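Local coordinates for protein succinate--CoA ligase subunit alpha (Campylobacter jejuni, PDB 6MEL) that is the alpha subunit of a succinate--CoA ligase, with a Rossmann-like CoA-binding domain and a CoA-ligase domain, assembled with a second protein chain, at residues S152-L157 with I207-G212; G121-G126 with G179-I184. All blocks are in the same frame, centred on the assembly; numbering follows the deposited sequence.

Contact 1: residues S152-L157 with I207-G212; sequences SKSGTL and IGEIGG
Lys153 NZ reaches the loop after strand 203-209 through two waters. One water accepts from Lys153 NZ at 2.8 Å and lies within bonding reach of Ile210 O and Gly211 O; the other accepts from Lys153 NZ at 3.0 Å and donates to Gly211 O. Glu215 completes the grip with a salt bridge. Beyond CG the lysine chain is extended, which carries NZ past Gly208 and Glu209; Lys153 CD packs at 3.9 Å on Glu209 CG, the two side chains crossing obliquely. Both oxygens of the Glu209 carboxylate have partners: OE2 bonds His247, while OE1 takes a bond of 2.8 Å from a third water that also lies 2.6 Å from Ser154 OG. At the base, Ser152 and Ile207 form a parallel bridge at the C-terminal ends of neighbouring strands 148-152 and 203-209, in the sheet of the CoA-ligase part, and Lys153 N donates to Ile207 O at 3.1 Å with an N-H...O angle of 157°. Ser152 OG accepts from Ser154 N at 3.0 Å, an ST turn, and is also hydrogen-bonded to Thr158. The ammonium and carboxylate are thus held by separate partners rather than by each other, although their opposite charges probably still attract.

Contact 2: residues G121-G126 with G179-I184; sequences GPNCPG and GGDPII
Asn123 and Asp181 set their side chains across each other at about a right angle, with the amide and carboxylate planes 50° apart. Asn123 ND2 donates to Asp181 OD1 at 3.0 Å, but the bond is bent, and the donor comes from above the carboxylate, 44° out of its plane. Glu98 offers the same nitrogen a second, weak bond. With CG anti to the backbone N (chi1 -171°), the asparagine amide stretches out over Asp181, and Asn123 CB comes within 3.3 Å of Asp181 OD1. Asp181 OD2 lies 3.3 Å from Pro122 CG, and the proline ring crosses the aspartate at about a right angle. The backbones also close in. Gly180 N donates to Asn123 O at 3.0 Å, and Gly179 CA makes CA-H...O contacts with both Pro122 O and Asn123 O, the latter at 3.2 Å; Gly179, with no side chain, lets the two backbones pass closely. Gly121 O makes a further CA-H...O contact with Ile184 CA at 3.2 Å. One backbone and one side-chain hydrogen bond thus join the buried loop between strands 118-120 and 126-129 to that between strand 172-177 and helix 188-197, and the amide would be expected to stabilise the negative charge of Asp181.

From the N terminus, the chain runs through the Rossmann-like sheet to strand 118-120 and enters residues 121-126, which lead into strand 126-129 of the second sheet. Strand 148-152 then delivers residues 152-157 and helix 156-167. After strand 172-177, residues 179-184 return to 121-126 and close the loop of contact 2; strand 203-209 later brings 207-212 beside 152-157, closing contact 1. The segments alternate, so the two closures cross. Contact 1 joins neighbouring parallel strands of the second sheet, whereas contact 2 ties the connection between the sheets to the loop before helix 188-197. Their centres lie about 9 Å apart, and they touch where Lys153 CG packs 3.4 Å from Gly179 O.

Contact 1: residues S152-L157 with I207-G212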
ATOM      1  N   SER A 152      -3.168   3.641 -15.338  1.00 35.12           N
ATOM      2  CA  SER A 152      -3.195   2.443 -14.475  1.00 35.49           C
ATOM      3  C   SER A 152      -2.388   2.638 -13.181  1.00 35.05           C
ATOM      4  O   SER A 152      -1.241   3.084 -13.214  1.00 34.45           O
ATOM      5  CB  SER A 152      -2.703   1.263 -15.241  1.00 36.23           C
ATOM      6  OG  SER A 152      -2.705   0.086 -14.457  1.00 32.73           O
ATOM      7  N   LYS A 153      -2.972   2.172 -12.077  1.00 32.45           N
ATOM      8  CA  LYS A 153      -2.302   2.130 -10.798  1.00 35.28           C
ATOM      9  C   LYS A 153      -1.406   0.883 -10.681  1.00 36.99           C
ATOM     10  O   LYS A 153      -0.721   0.692  -9.617  1.00 35.71           O
ATOM     11  CB  LYS A 153      -3.315   2.069  -9.660  1.00 36.41           C
ATOM     12  CG  LYS A 153      -3.895   3.382  -9.147  1.00 35.25           C
ATOM     13  CD  LYS A 153      -4.917   3.110  -8.075  1.00 35.56           C
ATOM     14  CE  LYS A 153      -5.470   4.382  -7.482  1.00 36.80           C
ATOM     15  NZ  LYS A 153      -6.464   4.092  -6.424  1.00 36.86           N
ATOM     16  N   SER A 154      -1.354   0.045 -11.724  1.00 35.00           N
ATOM     17  CA  SER A 154      -0.513  -1.164 -11.642  1.00 37.93           C
ATOM     18  C   SER A 154       0.516  -1.268 -12.779  1.00 40.56           C
ATOM     19  O   SER A 154       0.601  -0.398 -13.671  1.00 37.27           O
ATOM     20  CB  SER A 154      -1.315  -2.423 -11.479  1.00 42.65           C
ATOM     21  OG  SER A 154      -2.580  -2.334 -12.014  1.00 44.98           O
ATOM     22  N   GLY A 155       1.361  -2.307 -12.658  1.00 39.09           N
ATOM     23  CA  GLY A 155       2.409  -2.626 -13.634  1.00 40.38           C
ATOM     24  C   GLY A 155       1.964  -3.688 -14.641  1.00 40.22           C
ATOM     25  O   GLY A 155       1.442  -3.380 -15.741  1.00 41.87           O
ATOM     26  N   THR A 156       2.132  -4.960 -14.275  1.00 38.05           N
ATOM     27  CA  THR A 156       1.846  -6.064 -15.205  1.00 37.55           C
ATOM     28  C   THR A 156       0.388  -6.069 -15.686  1.00 37.69           C
ATOM     29  O   THR A 156       0.126  -6.468 -16.822  1.00 38.39           O
ATOM     30  CB  THR A 156       2.245  -7.412 -14.582  1.00 37.08           C
ATOM     31  OG1 THR A 156       1.608  -7.570 -13.318  1.00 34.92           O
ATOM     32  CG2 THR A 156       3.751  -7.476 -14.433  1.00 36.18           C
ATOM     33  N   LEU A 157      -0.572  -5.676 -14.849  1.00 36.78           N
ATOM     34  CA  LEU A 157      -1.967  -5.647 -15.293  1.00 36.52           C
ATOM     35  C   LEU A 157      -2.154  -4.627 -16.436  1.00 37.94           C
ATOM     36  O   LEU A 157      -2.978  -4.793 -17.300  1.00 38.12           O
ATOM     37  CB  LEU A 157      -2.870  -5.337 -14.102  1.00 34.59           C
ATOM     38  CG  LEU A 157      -4.359  -5.192 -14.385  1.00 35.47           C
ATOM     39  CD1 LEU A 157      -4.958  -6.454 -14.997  1.00 36.27           C
ATOM     40  CD2 LEU A 157      -5.078  -4.850 -13.103  1.00 36.84           C
ATOM     41  N   ILE A 207      -7.451   1.785 -15.252  1.00 35.81           N
ATOM     42  CA  ILE A 207      -7.258   0.596 -14.414  0.60 36.12           C
ATOM     43  C   ILE A 207      -6.988   1.087 -12.992  1.00 36.84           C
ATOM     44  O   ILE A 207      -6.021   1.816 -12.775  1.00 35.02           O
ATOM     45  CB  ILE A 207      -6.093  -0.299 -14.876  0.60 36.34           C
ATOM     46  CG1 ILE A 207      -6.111  -0.619 -16.373  0.60 40.48           C
ATOM     47  CG2 ILE A 207      -6.054  -1.562 -14.035  0.60 37.48           C
ATOM     48  CD1 ILE A 207      -7.195  -1.585 -16.768  0.60 43.16           C
ATOM     49  N   GLY A 208      -7.858   0.687 -12.055  1.00 34.91           N
ATOM     50  CA  GLY A 208      -7.722   1.099 -10.694  1.00 35.61           C
ATOM     51  C   GLY A 208      -7.629  -0.089  -9.784  1.00 36.44           C
ATOM     52  O   GLY A 208      -7.539  -1.233 -10.258  1.00 33.17           O
ATOM     53  N   GLU A 209      -7.652   0.204  -8.485  1.00 36.39           N
ATOM     54  CA  GLU A 209      -7.694  -0.802  -7.466  1.00 37.36           C
ATOM     55  C   GLU A 209      -8.242  -0.217  -6.164  1.00 36.47           C
ATOM     56  O   GLU A 209      -8.469   0.983  -6.053  1.00 38.73           O
ATOM     57  CB  GLU A 209      -6.327  -1.467  -7.298  1.00 40.36           C
ATOM     58  CG  GLU A 209      -5.206  -0.562  -6.873  1.00 41.02           C
ATOM     59  CD  GLU A 209      -3.799  -1.139  -7.055  1.00 42.64           C
ATOM     60  OE1 GLU A 209      -3.531  -1.719  -8.112  1.00 39.95           O
ATOM     61  OE2 GLU A 209      -2.967  -0.980  -6.119  1.00 39.99           O
ATOM     62  N   ILE A 210      -8.476  -1.114  -5.209  1.00 36.19           N
ATOM     63  CA  ILE A 210      -8.906  -0.790  -3.872  1.00 35.51           C
ATOM     64  C   ILE A 210      -7.994   0.281  -3.277  1.00 34.72           C
ATOM     65  O   ILE A 210      -6.795   0.343  -3.566  1.00 35.14           O
ATOM     66  CB  ILE A 210      -8.919  -2.036  -2.985  1.00 35.97           C
ATOM     67  CG1 ILE A 210      -7.581  -2.770  -3.016  1.00 35.09           C
ATOM     68  CG2 ILE A 210     -10.062  -2.960  -3.363  1.00 37.80           C
ATOM     69  CD1 ILE A 210      -7.399  -3.682  -1.794  1.00 37.16           C
ATOM     70  N   GLY A 211      -8.593   1.097  -2.396  1.00 36.72           N
ATOM     71  CA  GLY A 211      -7.839   2.051  -1.550  1.00 37.84           C
ATOM     72  C   GLY A 211      -8.038   3.474  -2.028  1.00 38.04           C
ATOM     73  O   GLY A 211      -7.872   3.774  -3.231  1.00 37.49           O
ATOM     74  N   GLY A 212      -8.345   4.359  -1.071  1.00 40.67           N
ATOM     75  CA  GLY A 212      -8.755   5.734  -1.338  1.00 40.83           C
ATOM     76  C   GLY A 212      -9.938   5.769  -2.298  1.00 39.74           C
ATOM     77  O   GLY A 212     -10.600   4.734  -2.576  1.00 38.01           O
TER
HETATM   78  O   HOH W   1      -7.571   6.216  -4.669  1.00 34.95           O
HETATM   79  O   HOH W   2      -5.294   2.472  -4.420  1.00 38.24           O
HETATM   80  O   HOH W   3      -4.555  -1.303 -10.662  1.00 42.68           O

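Contact 2: residues G121-G126 with G179-I184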
ATOM      1  N   GLY A 121       3.993   8.579 -10.491  1.00 33.17           N
ATOM      2  CA  GLY A 121       4.436   7.609  -9.502  1.00 33.65           C
ATOM      3  C   GLY A 121       4.257   8.182  -8.101  1.00 32.54           C
ATOM      4  O   GLY A 121       3.431   9.087  -7.890  1.00 32.99           O
ATOM      5  N   PRO A 122       4.950   7.670  -7.076  1.00 33.82           N
ATOM      6  CA  PRO A 122       5.958   6.639  -7.196  1.00 33.91           C
ATOM      7  C   PRO A 122       5.349   5.243  -7.275  1.00 35.62           C
ATOM      8  O   PRO A 122       4.136   5.118  -7.374  1.00 33.58           O
ATOM      9  CB  PRO A 122       6.769   6.835  -5.905  1.00 36.20           C
ATOM     10  CG  PRO A 122       5.739   7.252  -4.892  1.00 38.33           C
ATOM     11  CD  PRO A 122       4.780   8.126  -5.676  1.00 38.58           C
ATOM     12  N   ASN A 123       6.207   4.216  -7.256  1.00 35.49           N
ATOM     13  CA  ASN A 123       5.778   2.804  -7.257  1.00 34.82           C
ATOM     14  C   ASN A 123       4.956   2.536  -8.528  1.00 35.62           C
ATOM     15  O   ASN A 123       3.773   2.117  -8.484  1.00 34.67           O
ATOM     16  CB  ASN A 123       4.947   2.437  -6.018  1.00 38.06           C
ATOM     17  CG  ASN A 123       4.690   0.949  -5.924  1.00 39.16           C
ATOM     18  OD1 ASN A 123       5.292   0.189  -6.671  1.00 37.91           O
ATOM     19  ND2 ASN A 123       3.788   0.532  -5.044  1.00 38.88           N
ATOM     20  N   CYS A 124       5.579   2.806  -9.676  1.00 35.51           N
ATOM     21  CA  CYS A 124       4.907   2.698 -10.947  1.00 35.36           C
ATOM     22  C   CYS A 124       5.906   2.239 -12.000  1.00 37.71           C
ATOM     23  O   CYS A 124       7.135   2.332 -11.823  1.00 34.91           O
ATOM     24  CB  CYS A 124       4.258   4.017 -11.362  1.00 34.73           C
ATOM     25  SG  CYS A 124       5.393   5.258 -12.050  1.00 36.98           S
ATOM     26  N   PRO A 125       5.406   1.748 -13.147  1.00 36.27           N
ATOM     27  CA  PRO A 125       6.311   1.326 -14.217  1.00 37.18           C
ATOM     28  C   PRO A 125       6.705   2.459 -15.170  1.00 36.15           C
ATOM     29  O   PRO A 125       7.573   2.232 -16.007  1.00 38.37           O
ATOM     30  CB  PRO A 125       5.484   0.240 -14.911  1.00 37.72           C
ATOM     31  CG  PRO A 125       4.071   0.779 -14.775  1.00 39.03           C
ATOM     32  CD  PRO A 125       4.025   1.301 -13.361  1.00 38.34           C
ATOM     33  N   GLY A 126       6.097   3.644 -15.021  1.00 35.49           N
ATOM     34  CA  GLY A 126       6.441   4.803 -15.824  1.00 35.79           C
ATOM     35  C   GLY A 126       5.445   5.129 -16.915  1.00 36.62           C
ATOM     36  O   GLY A 126       4.251   4.902 -16.775  1.00 36.88           O
ATOM     37  N   GLY A 179       0.895   4.719 -10.288  1.00 33.07           N
ATOM     38  CA  GLY A 179       1.494   4.246  -9.073  1.00 34.43           C
ATOM     39  C   GLY A 179       0.512   3.626  -8.098  1.00 34.77           C
ATOM     40  O   GLY A 179      -0.705   3.923  -8.104  1.00 33.38           O
ATOM     41  N   GLY A 180       1.078   2.756  -7.251  1.00 34.72           N
ATOM     42  CA  GLY A 180       0.328   1.941  -6.297  1.00 35.80           C
ATOM     43  C   GLY A 180       0.436   2.425  -4.846  1.00 34.64           C
ATOM     44  O   GLY A 180       0.057   1.705  -3.928  1.00 36.74           O
ATOM     45  N   ASP A 181       0.973   3.626  -4.639  1.00 34.49           N
ATOM     46  CA  ASP A 181       1.185   4.163  -3.292  1.00 34.44           C
ATOM     47  C   ASP A 181      -0.009   5.029  -2.874  1.00 34.51           C
ATOM     48  O   ASP A 181      -0.868   5.415  -3.678  1.00 36.16           O
ATOM     49  CB  ASP A 181       2.500   4.938  -3.227  1.00 35.52           C
ATOM     50  CG  ASP A 181       3.727   4.050  -3.135  1.00 36.69           C
ATOM     51  OD1 ASP A 181       3.562   2.815  -3.084  1.00 38.08           O
ATOM     52  OD2 ASP A 181       4.859   4.616  -3.075  1.00 35.87           O
ATOM     53  N   PRO A 182      -0.134   5.332  -1.576  1.00 33.93           N
ATOM     54  CA  PRO A 182      -1.258   6.113  -1.084  1.00 36.18           C
ATOM     55  C   PRO A 182      -1.223   7.576  -1.534  1.00 34.76           C
ATOM     56  O   PRO A 182      -2.269   8.180  -1.734  1.00 36.52           O
ATOM     57  CB  PRO A 182      -1.140   6.036   0.453  1.00 37.51           C
ATOM     58  CG  PRO A 182      -0.030   5.043   0.763  1.00 36.70           C
ATOM     59  CD  PRO A 182       0.761   4.881  -0.505  1.00 36.82           C
ATOM     60  N   ILE A 183      -0.022   8.121  -1.680  1.00 33.19           N
ATOM     61  CA  ILE A 183       0.149   9.435  -2.336  1.00 33.38           C
ATOM     62  C   ILE A 183       0.901   9.238  -3.661  1.00 34.66           C
ATOM     63  O   ILE A 183       2.008   8.701  -3.658  1.00 36.01           O
ATOM     64  CB  ILE A 183       0.917  10.398  -1.430  1.00 35.75           C
ATOM     65  CG1 ILE A 183       0.252  10.613  -0.073  1.00 37.73           C
ATOM     66  CG2 ILE A 183       1.188  11.713  -2.142  1.00 37.53           C
ATOM     67  CD1 ILE A 183       1.105  11.493   0.850  1.00 37.92           C
ATOM     68  N   ILE A 184       0.301   9.713  -4.755  1.00 34.25           N
ATOM     69  CA  ILE A 184       0.863   9.657  -6.064  1.00 33.83           C
ATOM     70  C   ILE A 184       0.728  11.043  -6.675  1.00 34.08           C
ATOM     71  O   ILE A 184       0.270  11.968  -6.025  1.00 36.72           O
ATOM     72  CB  ILE A 184       0.166   8.573  -6.913  1.00 35.32           C
ATOM     73  CG1 ILE A 184      -1.350   8.770  -6.967  1.00 37.23           C
ATOM     74  CG2 ILE A 184       0.524   7.166  -6.421  1.00 34.78           C
ATOM     75  CD1 ILE A 184      -2.022   7.949  -8.036  1.00 39.35           C
TER